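Local coordinates for phosphoribosylaminoimidazole carboxylase (Bombyx mori, PDB 4JA0), which probably catalyses two steps of purine biosynthesis, its single chain joining a SAICAR synthetase part to an AIR carboxylase part, at residues I97-V102 against Q129-K134; T103-T108 against R123-K128; L174-L179 against I191-E196; R186-I191 against L218-D223. One frame throughout, in Å; residues are numbered along the deposited sequence.

All four contacts lie in the SAICAR synthetase part, on or against one antiparallel sheet. Contacts 1 and 2 are successive lengths of the same pairing, strand 100-104 with strand 123-132; their centres are about 16 Å apart, and R104 and E130 join them by a salt bridge. Contact 2 falls between the two segments of contact 1 along the chain; contacts 3 and 4 follow both. These two share I191, their segments alternate in sequence, and their centres are about 14 Å apart. In contact 3 helix 162-183 packs on strand 188-200, which in contact 4 pairs with strand 216-220. Strand 188-200 also borders strand 100-104, so both pairings belong to one sheet.

Contact 1: residues I97-V102 against Q129-K134; sequences IPIEWV and QETFFK
E100, W101 and V102 pair with F132, T131 and E130 as antiparallel neighbours in the sheet of the SAICAR synthetase part. Two backbone bonds link each outer pair: V102 N to E130 O (2.9 Å, 170° at the hydrogen) is the straightest, and E100 N reaches F132 O at 2.7 Å. W101 and T131 form the non-hydrogen-bonded pair between them. Here T131 CG2 lies over the six-membered ring of W101, 3.7 Å from its centroid, in a CH-pi contact shifted toward the rim; I99 CG2 covers the same face. Because CG2 stands anti to the carbonyl carbon of T131, its methyl meets the indole, while OG1 bonds to the backbone oxygen of W143. On the other face of the sheet V102 CG2 meets F132 CD1 obliquely at 3.8 Å. Beyond the ladder P98 centres an inverse gamma turn, and F133 CE1 packs on P98 CG at 4.0 Å. K134 CG, anti to its carbonyl carbon, lies 3.8 Å from P98 CB; the bend at chi2 (-34°) brings CE to the P98 carbonyl, 4.1 Å from E100 CG. With a serine in place of K134, the turn would probably lose this methylene cover and E100 a nearby positive charge. F133 stacks on W143, while W101 bonds through its backbone to I195 of strand 188-200 and rests on M168 and T172 of helix 162-183.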
loop_
_atom_site.group_PDB
_atom_site.type_symbol
_atom_site.label_atom_id
_atom_site.label_comp_id
_atom_site.label_asym_id
_atom_site.label_seq_id
_atom_site.Cartn_x
_atom_site.Cartn_y
_atom_site.Cartn_z
ATOM N N ILE A 97 35.292 -16.812 -42.150
ATOM C CA ILE A 97 34.934 -15.500 -42.644
ATOM C C ILE A 97 36.263 -14.807 -42.911
ATOM O O ILE A 97 37.099 -14.698 -42.020
ATOM C CB ILE A 97 34.151 -14.639 -41.598
ATOM C CG1 ILE A 97 33.151 -15.470 -40.783
ATOM C CG2 ILE A 97 33.473 -13.452 -42.271
ATOM C CD1 ILE A 97 32.200 -16.246 -41.597
ATOM N N PRO A 98 36.463 -14.335 -44.143
ATOM C CA PRO A 98 37.725 -13.696 -44.535
ATOM C C PRO A 98 37.874 -12.275 -43.987
ATOM O O PRO A 98 38.170 -11.354 -44.751
ATOM C CB PRO A 98 37.625 -13.657 -46.060
ATOM C CG PRO A 98 36.171 -13.587 -46.341
ATOM C CD PRO A 98 35.498 -14.391 -45.257
ATOM N N ILE A 99 37.649 -12.099 -42.693
ATOM C CA ILE A 99 37.866 -10.821 -42.034
ATOM C C ILE A 99 38.828 -11.018 -40.881
ATOM O O ILE A 99 38.691 -11.965 -40.103
ATOM C CB ILE A 99 36.576 -10.243 -41.437
ATOM C CG1 ILE A 99 35.478 -10.191 -42.499
ATOM C CG2 ILE A 99 36.836 -8.870 -40.807
ATOM C CD1 ILE A 99 35.774 -9.214 -43.624
ATOM N N GLU A 100 39.815 -10.140 -40.777
ATOM C CA GLU A 100 40.589 -10.051 -39.551
ATOM C C GLU A 100 39.926 -9.045 -38.599
ATOM O O GLU A 100 39.756 -7.874 -38.934
ATOM C CB GLU A 100 42.033 -9.661 -39.852
ATOM C CG GLU A 100 42.819 -10.758 -40.543
ATOM C CD GLU A 100 44.212 -10.317 -40.937
ATOM O OE1 GLU A 100 44.557 -9.149 -40.652
ATOM O OE2 GLU A 100 44.953 -11.143 -41.522
ATOM N N TRP A 101 39.542 -9.522 -37.418
ATOM C CA TRP A 101 38.914 -8.677 -36.407
ATOM C C TRP A 101 39.953 -8.160 -35.409
ATOM O O TRP A 101 40.539 -8.934 -34.654
ATOM C CB TRP A 101 37.783 -9.432 -35.701
ATOM C CG TRP A 101 36.762 -9.940 -36.655
ATOM C CD1 TRP A 101 36.863 -11.050 -37.449
ATOM C CD2 TRP A 101 35.492 -9.341 -36.958
ATOM N NE1 TRP A 101 35.721 -11.184 -38.214
ATOM C CE2 TRP A 101 34.867 -10.148 -37.929
ATOM C CE3 TRP A 101 34.826 -8.213 -36.492
ATOM C CZ2 TRP A 101 33.599 -9.850 -38.451
ATOM C CZ3 TRP A 101 33.570 -7.918 -37.011
ATOM C CH2 TRP A 101 32.970 -8.733 -37.975
ATOM N N VAL A 102 40.199 -6.855 -35.438
ATOM C CA VAL A 102 41.290 -6.245 -34.685
ATOM C C VAL A 102 40.760 -5.357 -33.559
ATOM O O VAL A 102 39.785 -4.635 -33.745
ATOM C CB VAL A 102 42.216 -5.403 -35.615
ATOM C CG1 VAL A 102 43.245 -4.663 -34.803
ATOM C CG2 VAL A 102 42.884 -6.274 -36.628
ATOM N N GLN A 129 37.570 -1.174 -32.260
ATOM C CA GLN A 129 37.502 -2.434 -32.977
ATOM C C GLN A 129 37.313 -2.192 -34.477
ATOM O O GLN A 129 36.394 -1.490 -34.887
ATOM C CB GLN A 129 36.472 -3.383 -32.312
ATOM C CG GLN A 129 35.419 -4.042 -33.179
ATOM C CD GLN A 129 35.950 -5.003 -34.230
ATOM O OE1 GLN A 129 37.155 -5.167 -34.416
ATOM N NE2 GLN A 129 35.038 -5.630 -34.942
ATOM N N GLU A 130 38.240 -2.733 -35.272
ATOM C CA GLU A 130 38.292 -2.523 -36.719
ATOM C C GLU A 130 38.311 -3.825 -37.503
ATOM O O GLU A 130 38.677 -4.884 -36.993
ATOM C CB GLU A 130 39.520 -1.694 -37.088
ATOM C CG GLU A 130 39.512 -0.363 -36.392
ATOM C CD GLU A 130 40.759 0.459 -36.604
ATOM O OE1 GLU A 130 41.871 -0.115 -36.593
ATOM O OE2 GLU A 130 40.605 1.692 -36.774
ATOM N N THR A 131 37.917 -3.736 -38.763
ATOM C CA THR A 131 37.837 -4.927 -39.591
ATOM C C THR A 131 38.671 -4.795 -40.846
ATOM O O THR A 131 38.832 -3.703 -41.396
ATOM C CB THR A 131 36.373 -5.290 -39.944
ATOM O OG1 THR A 131 35.626 -4.095 -40.204
ATOM C CG2 THR A 131 35.747 -5.943 -38.781
ATOM N N PHE A 132 39.221 -5.929 -41.262
ATOM C CA PHE A 132 40.080 -5.987 -42.421
ATOM C C PHE A 132 39.764 -7.186 -43.280
ATOM O O PHE A 132 39.542 -8.287 -42.782
ATOM C CB PHE A 132 41.536 -6.003 -41.989
ATOM C CG PHE A 132 41.958 -4.750 -41.307
ATOM C CD1 PHE A 132 41.905 -4.635 -39.923
ATOM C CD2 PHE A 132 42.386 -3.667 -42.045
ATOM C CE1 PHE A 132 42.287 -3.456 -39.284
ATOM C CE2 PHE A 132 42.765 -2.493 -41.412
ATOM C CZ PHE A 132 42.717 -2.390 -40.028
ATOM N N PHE A 133 39.772 -6.942 -44.584
ATOM C CA PHE A 133 39.511 -7.946 -45.587
ATOM C C PHE A 133 40.836 -8.544 -46.042
ATOM O O PHE A 133 41.897 -8.099 -45.616
ATOM C CB PHE A 133 38.779 -7.320 -46.768
ATOM C CG PHE A 133 38.325 -8.318 -47.783
ATOM C CD1 PHE A 133 37.463 -9.347 -47.413
ATOM C CD2 PHE A 133 38.768 -8.249 -49.092
ATOM C CE1 PHE A 133 37.043 -10.282 -48.339
ATOM C CE2 PHE A 133 38.362 -9.179 -50.018
ATOM C CZ PHE A 133 37.497 -10.201 -49.643
ATOM N N LYS A 134 40.778 -9.559 -46.895
ATOM C CA LYS A 134 41.979 -10.145 -47.501
ATOM C C LYS A 134 42.385 -9.227 -48.718
ATOM O O LYS A 134 41.668 -8.264 -48.958
ATOM C CB LYS A 134 41.659 -11.603 -47.812
ATOM C CG LYS A 134 41.145 -12.298 -46.535
ATOM C CD LYS A 134 41.833 -11.752 -45.252
ATOM C CE LYS A 134 41.362 -12.432 -43.967
ATOM N NZ LYS A 134 41.739 -13.866 -43.824
#

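Contact 2: residues T103-T108 against R123-K128; sequences TRRLAT and RFTPPK. With SO4 (sulfate ion), chain J.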
loop_
_atom_site.group_PDB
_atom_site.type_symbol
_atom_site.label_atom_id
_atom_site.label_comp_id
_atom_site.label_asym_id
_atom_site.label_seq_id
_atom_site.Cartn_x
_atom_site.Cartn_y
_atom_site.Cartn_z
ATOM N N THR A 103 41.355 -5.460 -32.376
ATOM C CA THR A 103 40.978 -4.618 -31.228
ATOM C C THR A 103 42.200 -3.896 -30.692
ATOM O O THR A 103 43.258 -4.504 -30.569
ATOM C CB THR A 103 40.343 -5.434 -30.063
ATOM O OG1 THR A 103 39.346 -6.318 -30.581
ATOM C CG2 THR A 103 39.655 -4.522 -29.102
ATOM N N ARG A 104 42.041 -2.620 -30.353
ATOM C CA ARG A 104 43.117 -1.813 -29.787
ATOM C C ARG A 104 42.697 -1.152 -28.499
ATOM O O ARG A 104 41.578 -0.673 -28.393
ATOM C CB ARG A 104 43.496 -0.696 -30.750
ATOM C CG ARG A 104 43.632 -1.147 -32.166
ATOM C CD ARG A 104 43.926 0.027 -33.057
ATOM N NE ARG A 104 43.823 -0.350 -34.462
ATOM C CZ ARG A 104 44.819 -0.887 -35.156
ATOM N NH1 ARG A 104 46.003 -1.104 -34.579
ATOM N NH2 ARG A 104 44.631 -1.203 -36.428
ATOM N N ARG A 105 43.609 -1.067 -27.541
ATOM C CA ARG A 105 43.355 -0.292 -26.332
ATOM C C ARG A 105 44.100 1.033 -26.450
ATOM O O ARG A 105 43.625 2.065 -25.983
ATOM C CB ARG A 105 43.793 -1.085 -25.081
ATOM C CG ARG A 105 43.800 -0.294 -23.774
ATOM C CD ARG A 105 42.409 0.176 -23.372
ATOM N NE ARG A 105 41.614 -0.886 -22.768
ATOM C CZ ARG A 105 40.324 -0.766 -22.462
ATOM N NH1 ARG A 105 39.692 0.370 -22.718
ATOM N NH2 ARG A 105 39.662 -1.783 -21.912
ATOM N N LEU A 106 45.242 0.997 -27.129
ATOM C CA LEU A 106 46.102 2.156 -27.306
ATOM C C LEU A 106 46.267 2.415 -28.777
ATOM O O LEU A 106 46.062 1.515 -29.588
ATOM C CB LEU A 106 47.495 1.862 -26.759
ATOM C CG LEU A 106 47.745 1.769 -25.269
ATOM C CD1 LEU A 106 49.178 1.460 -25.048
ATOM C CD2 LEU A 106 47.434 3.110 -24.656
ATOM N N ALA A 107 46.662 3.634 -29.129
ATOM C CA ALA A 107 47.039 3.926 -30.511
ATOM C C ALA A 107 48.513 3.561 -30.755
ATOM O O ALA A 107 49.432 4.108 -30.120
ATOM C CB ALA A 107 46.786 5.388 -30.839
ATOM N N THR A 108 48.735 2.615 -31.664
ATOM C CA THR A 108 50.089 2.270 -32.067
ATOM C C THR A 108 50.013 1.531 -33.387
ATOM O O THR A 108 48.916 1.239 -33.864
ATOM C CB THR A 108 50.790 1.371 -31.033
ATOM O OG1 THR A 108 52.206 1.383 -31.260
ATOM C CG2 THR A 108 50.261 -0.055 -31.137
ATOM N N ARG A 123 44.452 6.418 -25.635
ATOM C CA ARG A 123 43.688 5.292 -25.087
ATOM C C ARG A 123 42.259 5.192 -25.633
ATOM O O ARG A 123 41.519 6.171 -25.704
ATOM C CB ARG A 123 43.695 5.342 -23.554
ATOM C CG ARG A 123 45.092 5.189 -22.964
ATOM C CD ARG A 123 45.068 4.901 -21.485
ATOM N NE ARG A 123 44.675 3.517 -21.240
ATOM C CZ ARG A 123 45.510 2.484 -21.243
ATOM N NH1 ARG A 123 46.804 2.671 -21.464
ATOM N NH2 ARG A 123 45.051 1.263 -21.012
ATOM N N PHE A 124 41.888 3.981 -26.020
ATOM C CA PHE A 124 40.594 3.745 -26.617
ATOM C C PHE A 124 39.636 3.188 -25.597
ATOM O O PHE A 124 39.749 2.043 -25.142
ATOM C CB PHE A 124 40.711 2.792 -27.794
ATOM C CG PHE A 124 41.454 3.368 -28.934
ATOM C CD1 PHE A 124 42.561 2.724 -29.456
ATOM C CD2 PHE A 124 41.034 4.562 -29.505
ATOM C CE1 PHE A 124 43.240 3.259 -30.536
ATOM C CE2 PHE A 124 41.713 5.113 -30.586
ATOM C CZ PHE A 124 42.819 4.460 -31.104
ATOM N N THR A 125 38.666 4.011 -25.259
ATOM C CA THR A 125 37.700 3.626 -24.277
ATOM C C THR A 125 36.288 3.841 -24.807
ATOM O O THR A 125 35.834 4.979 -24.919
ATOM C CB THR A 125 37.892 4.436 -22.992
ATOM O OG1 THR A 125 39.139 4.117 -22.357
ATOM C CG2 THR A 125 36.862 4.039 -22.117
ATOM N N PRO A 126 35.578 2.754 -25.143
ATOM C CA PRO A 126 35.935 1.342 -25.041
ATOM C C PRO A 126 36.972 0.973 -26.107
ATOM O O PRO A 126 37.319 1.826 -26.932
ATOM C CB PRO A 126 34.589 0.640 -25.295
ATOM C CG PRO A 126 33.882 1.514 -26.144
ATOM C CD PRO A 126 34.241 2.908 -25.736
ATOM N N PRO A 127 37.485 -0.268 -26.072
ATOM C CA PRO A 127 38.504 -0.605 -27.064
ATOM C C PRO A 127 37.997 -0.397 -28.475
ATOM O O PRO A 127 36.850 -0.754 -28.791
ATOM C CB PRO A 127 38.752 -2.098 -26.817
ATOM C CG PRO A 127 38.350 -2.324 -25.421
ATOM C CD PRO A 127 37.191 -1.412 -25.186
ATOM N N LYS A 128 38.860 0.191 -29.302
ATOM C CA LYS A 128 38.601 0.389 -30.718
ATOM C C LYS A 128 38.545 -0.973 -31.382
ATOM O O LYS A 128 39.384 -1.844 -31.099
ATOM C CB LYS A 128 39.743 1.182 -31.335
ATOM C CG LYS A 128 39.466 1.804 -32.700
ATOM C CD LYS A 128 38.825 3.158 -32.565
ATOM C CE LYS A 128 38.518 3.742 -33.922
ATOM N NZ LYS A 128 37.915 5.087 -33.766
HETATM S S SO4 J . 48.558 -2.672 -37.091
HETATM O O1 SO4 J . 49.879 -2.919 -37.662
HETATM O O2 SO4 J . 48.573 -1.304 -36.590
HETATM O O3 SO4 J . 47.527 -2.831 -38.120
HETATM O O4 SO4 J . 48.273 -3.587 -35.981
#
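R104 and F124 lie alongside, pointing the same way, with R104 CB 3.8 Å from F124 CD1 and the guanidinium turned 62° from the ring. The extended arginine brings NH1 edge-on to a sulfate, bonding O2 at 3.3 Å; its NE pairs with E130. The F124 edge faces L106, CE1 being 3.5 Å from L106 O. R104 N bonds to K128 O at 2.9 Å in the antiparallel pairing of strands 100-104 and 123-132; the chain turns a corner at R105, F124 N donates to R105 O at 2.6 Å, and opposite, the strand breaks at the cis peptide before P126. R105 bends at chi2 (64°) and chi3, so its guanidinium comes over P127 CG, 3.8 Å from NH2, while NH1 gives F124 O a weak bond. A leucine in place of R105 would probably leave E180, its salt-bridge partner, without that charge and uncover P127. R123 crosses R105 obliquely, NH2 3.4 Å from R105 CG, their guanidinium planes 14° apart but not stacked; its NE pairs with D319 of a second subunit.

Contact 3: residues L174-L179 against I191-E196; sequences LIFEIL and IDMKIE
Helix 174-179 runs across strand 191-195 at 132°, with the two axes 9.2 Å apart at closest, a spacing filled by apolar side chains. M193 stands at the middle, pointing toward the helix. Its SD lies 3.6 Å from L179 CD1, the two side chains meeting at about a right angle, and the bend at chi3 (81°) sends CE onward to I175 CG2 at 4.2 Å. F176, with CG anti to the backbone N (178°), lowers its ring beside M193 and presents an edge to the strand: CD1 is 4.1 Å from M193 CB, and CE1 is 3.8 Å from D192 CA. Farther along, I175 and I195 cross obliquely, their CD1 methyls 3.8 Å apart. D192 points away from the helix, and its OD1 forms a salt bridge with R217. The sheet continues on through strand 100-104, where T103 bonds to M193 by its backbone and touches F176; helix 57-74 packs alongside, with L71 on I175 and V67 on L179.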
loop_
_atom_site.group_PDB
_atom_site.type_symbol
_atom_site.label_atom_id
_atom_site.label_comp_id
_atom_site.label_asym_id
_atom_site.label_seq_id
_atom_site.Cartn_x
_atom_site.Cartn_y
_atom_site.Cartn_z
ATOM N N LEU A 174 35.210 -8.443 -26.428
ATOM C CA LEU A 174 35.146 -9.252 -25.204
ATOM C C LEU A 174 36.386 -10.112 -24.974
ATOM O O LEU A 174 36.922 -10.152 -23.873
ATOM C CB LEU A 174 33.897 -10.136 -25.249
ATOM C CG LEU A 174 33.575 -10.978 -24.024
ATOM C CD1 LEU A 174 33.748 -10.125 -22.803
ATOM C CD2 LEU A 174 32.148 -11.451 -24.109
ATOM N N ILE A 175 36.851 -10.763 -26.036
ATOM C CA ILE A 175 38.037 -11.616 -25.997
ATOM C C ILE A 175 39.275 -10.798 -25.674
ATOM O O ILE A 175 40.133 -11.225 -24.899
ATOM C CB ILE A 175 38.224 -12.341 -27.340
ATOM C CG1 ILE A 175 37.188 -13.449 -27.465
ATOM C CG2 ILE A 175 39.645 -12.884 -27.503
ATOM C CD1 ILE A 175 37.014 -13.925 -28.884
ATOM N N PHE A 176 39.355 -9.616 -26.277
ATOM C CA PHE A 176 40.395 -8.679 -25.933
ATOM C C PHE A 176 40.320 -8.317 -24.436
ATOM O O PHE A 176 41.330 -8.328 -23.736
ATOM C CB PHE A 176 40.271 -7.411 -26.760
ATOM C CG PHE A 176 41.297 -6.388 -26.411
ATOM C CD1 PHE A 176 42.520 -6.376 -27.048
ATOM C CD2 PHE A 176 41.077 -5.493 -25.364
ATOM C CE1 PHE A 176 43.476 -5.444 -26.689
ATOM C CE2 PHE A 176 42.028 -4.571 -24.994
ATOM C CZ PHE A 176 43.224 -4.539 -25.654
ATOM N N GLU A 177 39.128 -8.017 -23.938
ATOM C CA GLU A 177 38.995 -7.586 -22.555
ATOM C C GLU A 177 39.408 -8.680 -21.557
ATOM O O GLU A 177 40.104 -8.410 -20.566
ATOM C CB GLU A 177 37.562 -7.141 -22.303
ATOM C CG GLU A 177 37.222 -5.763 -22.880
ATOM C CD GLU A 177 35.723 -5.479 -22.839
ATOM O OE1 GLU A 177 34.943 -6.460 -22.745
ATOM O OE2 GLU A 177 35.323 -4.288 -22.888
ATOM N N ILE A 178 39.029 -9.919 -21.860
ATOM C CA ILE A 178 39.392 -11.074 -21.048
ATOM C C ILE A 178 40.892 -11.291 -20.979
ATOM O O ILE A 178 41.456 -11.412 -19.899
ATOM C CB ILE A 178 38.758 -12.354 -21.623
ATOM C CG1 ILE A 178 37.251 -12.323 -21.413
ATOM C CG2 ILE A 178 39.390 -13.609 -20.999
ATOM C CD1 ILE A 178 36.543 -13.435 -22.093
ATOM N N LEU A 179 41.525 -11.311 -22.145
ATOM C CA LEU A 179 42.963 -11.511 -22.252
ATOM C C LEU A 179 43.721 -10.318 -21.689
ATOM O O LEU A 179 44.813 -10.477 -21.127
ATOM C CB LEU A 179 43.357 -11.748 -23.708
ATOM C CG LEU A 179 42.718 -12.996 -24.309
ATOM C CD1 LEU A 179 43.068 -13.075 -25.765
ATOM C CD2 LEU A 179 43.195 -14.237 -23.581
ATOM N N ILE A 191 47.999 -4.752 -25.810
ATOM C CA ILE A 191 47.857 -3.470 -26.499
ATOM C C ILE A 191 46.892 -3.574 -27.647
ATOM O O ILE A 191 46.058 -2.700 -27.839
ATOM C CB ILE A 191 49.244 -2.905 -26.970
ATOM C CG1 ILE A 191 49.782 -1.900 -25.964
ATOM C CG2 ILE A 191 49.118 -2.116 -28.232
ATOM C CD1 ILE A 191 50.165 -2.482 -24.683
ATOM N N ASP A 192 47.001 -4.651 -28.407
ATOM C CA ASP A 192 46.044 -4.901 -29.463
ATOM C C ASP A 192 46.009 -6.371 -29.810
ATOM O O ASP A 192 46.800 -7.141 -29.283
ATOM C CB ASP A 192 46.285 -4.006 -30.697
ATOM C CG ASP A 192 47.688 -4.153 -31.298
ATOM O OD1 ASP A 192 48.398 -3.131 -31.372
ATOM O OD2 ASP A 192 48.051 -5.255 -31.778
ATOM N N MET A 193 45.050 -6.764 -30.645
ATOM C CA MET A 193 44.878 -8.169 -31.011
ATOM C C MET A 193 44.228 -8.335 -32.352
ATOM O O MET A 193 43.486 -7.468 -32.783
ATOM C CB MET A 193 43.943 -8.863 -30.046
ATOM C CG MET A 193 44.561 -9.520 -28.875
ATOM S SD MET A 193 43.166 -10.458 -28.288
ATOM C CE MET A 193 43.290 -11.841 -29.403
ATOM N N LYS A 194 44.421 -9.502 -32.953
ATOM C CA LYS A 194 43.703 -9.874 -34.172
ATOM C C LYS A 194 43.209 -11.307 -34.027
ATOM O O LYS A 194 43.958 -12.198 -33.602
ATOM C CB LYS A 194 44.610 -9.756 -35.409
ATOM N N ILE A 195 41.946 -11.531 -34.373
ATOM C CA ILE A 195 41.401 -12.874 -34.336
ATOM C C ILE A 195 40.625 -13.068 -35.615
ATOM O O ILE A 195 40.408 -12.110 -36.346
ATOM C CB ILE A 195 40.476 -13.093 -33.127
ATOM C CG1 ILE A 195 39.377 -12.035 -33.118
ATOM C CG2 ILE A 195 41.246 -13.039 -31.843
ATOM C CD1 ILE A 195 38.405 -12.177 -31.951
ATOM N N GLU A 196 40.193 -14.300 -35.866
ATOM C CA GLU A 196 39.392 -14.620 -37.040
ATOM C C GLU A 196 38.260 -15.581 -36.671
ATOM O O GLU A 196 38.413 -16.395 -35.775
ATOM C CB GLU A 196 40.287 -15.203 -38.136
ATOM C CG GLU A 196 41.203 -14.164 -38.805
ATOM C CD GLU A 196 42.257 -14.777 -39.742
ATOM O OE1 GLU A 196 42.055 -15.915 -40.225
ATOM O OE2 GLU A 196 43.298 -14.117 -39.984
#

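Contact 4: residues R186-I191 against L218-D223; sequences RDCALI and LWPSGD
I191 covers one face of the W219 indole, its side chain crossing that of the tryptophan at about a right angle. CG1 sits over the six-membered ring, 3.7 Å from the centroid and 13° off the normal, a CH-pi contact; CD1 lies farther in toward the five-membered ring, 3.5 Å from W219 CD2. Beyond this pair L106 also packs on the indole. W219 and A189 form a hydrogen-bonded antiparallel pair: W219 N to A189 O is 2.8 Å and almost straight (174°), and A189 N reaches W219 O at 2.6 Å. The pairs to its two sides, C188 with P220 and L190 with L218, are non-hydrogen-bonded and face the other way. There L218 CD2 packs on C188 CB at 3.4 Å, with W183 of helix 162-183 touching both residues and V254 of helix 241-257 touching L218. This is how strand 188-200 starts: D187, with positive phi, is the C-prime residue of the Schellman motif that ends helix 162-183, and the chain passes straight from that cap into the sheet. Opposite, strand 216-220 runs out through overlapping turns, type II from W219 to G222 and type I' from P220 to D223. S221 N bonds to D187 O at 2.8 Å (167°), and a weak bond runs from S221 OG to D187 OD2 at 3.3 Å. G222 CA lies 3.9 Å from A189 CB.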
loop_
_atom_site.group_PDB
_atom_site.type_symbol
_atom_site.label_atom_id
_atom_site.label_comp_id
_atom_site.label_asym_id
_atom_site.label_seq_id
_atom_site.Cartn_x
_atom_site.Cartn_y
_atom_site.Cartn_z
ATOM N N ARG A 186 50.487 -10.878 -14.863
ATOM C CA ARG A 186 51.923 -10.963 -14.992
ATOM C C ARG A 186 52.488 -9.598 -15.422
ATOM O O ARG A 186 53.542 -9.520 -16.043
ATOM C CB ARG A 186 52.300 -12.076 -15.971
ATOM N N ASP A 187 51.761 -8.531 -15.116
ATOM C CA ASP A 187 52.234 -7.172 -15.366
ATOM C C ASP A 187 52.475 -6.845 -16.850
ATOM O O ASP A 187 53.322 -6.012 -17.190
ATOM C CB ASP A 187 53.480 -6.878 -14.527
ATOM C CG ASP A 187 53.744 -5.389 -14.372
ATOM O OD1 ASP A 187 52.815 -4.585 -14.604
ATOM O OD2 ASP A 187 54.889 -5.022 -14.023
ATOM N N CYS A 188 51.718 -7.482 -17.736
ATOM C CA CYS A 188 51.824 -7.157 -19.158
ATOM C C CYS A 188 50.582 -6.465 -19.699
ATOM O O CYS A 188 49.453 -6.918 -19.493
ATOM C CB CYS A 188 52.105 -8.402 -19.993
ATOM S SG CYS A 188 53.646 -9.189 -19.605
ATOM N N ALA A 189 50.812 -5.368 -20.412
ATOM C CA ALA A 189 49.742 -4.653 -21.082
ATOM C C ALA A 189 49.471 -5.277 -22.434
ATOM O O ALA A 189 50.343 -5.311 -23.287
ATOM C CB ALA A 189 50.108 -3.200 -21.236
ATOM N N LEU A 190 48.263 -5.795 -22.620
ATOM C CA LEU A 190 47.838 -6.253 -23.932
ATOM C C LEU A 190 47.394 -5.002 -24.652
ATOM O O LEU A 190 46.517 -4.273 -24.167
ATOM C CB LEU A 190 46.709 -7.272 -23.824
ATOM C CG LEU A 190 46.232 -7.891 -25.141
ATOM C CD1 LEU A 190 47.368 -8.652 -25.815
ATOM C CD2 LEU A 190 45.013 -8.808 -24.936
ATOM N N ILE A 191 47.999 -4.752 -25.810
ATOM C CA ILE A 191 47.857 -3.470 -26.499
ATOM C C ILE A 191 46.892 -3.574 -27.647
ATOM O O ILE A 191 46.058 -2.700 -27.839
ATOM C CB ILE A 191 49.244 -2.905 -26.970
ATOM C CG1 ILE A 191 49.782 -1.900 -25.964
ATOM C CG2 ILE A 191 49.118 -2.116 -28.232
ATOM C CD1 ILE A 191 50.165 -2.482 -24.683
ATOM N N LEU A 218 52.253 -7.052 -27.184
ATOM C CA LEU A 218 52.371 -7.184 -25.736
ATOM C C LEU A 218 53.422 -6.280 -25.141
ATOM O O LEU A 218 54.582 -6.361 -25.523
ATOM C CB LEU A 218 52.742 -8.627 -25.376
ATOM C CG LEU A 218 51.719 -9.435 -24.583
ATOM C CD1 LEU A 218 52.282 -10.783 -24.196
ATOM C CD2 LEU A 218 51.356 -8.661 -23.348
ATOM N N TRP A 219 53.046 -5.455 -24.167
ATOM C CA TRP A 219 54.060 -4.663 -23.469
ATOM C C TRP A 219 54.158 -5.002 -21.974
ATOM O O TRP A 219 53.217 -4.795 -21.213
ATOM C CB TRP A 219 53.763 -3.170 -23.624
ATOM C CG TRP A 219 53.756 -2.681 -25.047
ATOM C CD1 TRP A 219 54.114 -3.383 -26.165
ATOM C CD2 TRP A 219 53.381 -1.374 -25.498
ATOM N NE1 TRP A 219 53.976 -2.596 -27.282
ATOM C CE2 TRP A 219 53.530 -1.357 -26.902
ATOM C CE3 TRP A 219 52.929 -0.217 -24.852
ATOM C CZ2 TRP A 219 53.230 -0.228 -27.672
ATOM C CZ3 TRP A 219 52.648 0.902 -25.609
ATOM C CH2 TRP A 219 52.802 0.891 -27.006
ATOM N N PRO A 220 55.330 -5.486 -21.542
ATOM C CA PRO A 220 55.553 -5.644 -20.102
ATOM C C PRO A 220 55.685 -4.286 -19.447
ATOM O O PRO A 220 56.333 -3.396 -20.015
ATOM C CB PRO A 220 56.888 -6.391 -20.033
ATOM C CG PRO A 220 56.952 -7.150 -21.325
ATOM C CD PRO A 220 56.317 -6.231 -22.343
ATOM N N SER A 221 55.043 -4.130 -18.287
ATOM C CA SER A 221 55.063 -2.877 -17.525
ATOM C C SER A 221 54.487 -1.719 -18.321
ATOM O O SER A 221 54.701 -0.558 -17.969
ATOM C CB SER A 221 56.477 -2.532 -17.032
ATOM O OG SER A 221 56.910 -3.452 -16.039
ATOM N N GLY A 222 53.765 -2.044 -19.396
ATOM C CA GLY A 222 53.193 -1.033 -20.263
ATOM C C GLY A 222 54.287 -0.263 -20.978
ATOM O O GLY A 222 54.047 0.823 -21.521
ATOM N N ASP A 223 55.488 -0.847 -20.993
ATOM C CA ASP A 223 56.647 -0.227 -21.614
ATOM C C ASP A 223 56.810 -0.785 -23.012
ATOM O O ASP A 223 57.179 -1.950 -23.189
ATOM C CB ASP A 223 57.905 -0.476 -20.773
ATOM C CG ASP A 223 59.096 0.352 -21.230
ATOM O OD1 ASP A 223 58.924 1.262 -22.073
ATOM O OD2 ASP A 223 60.217 0.086 -20.745
#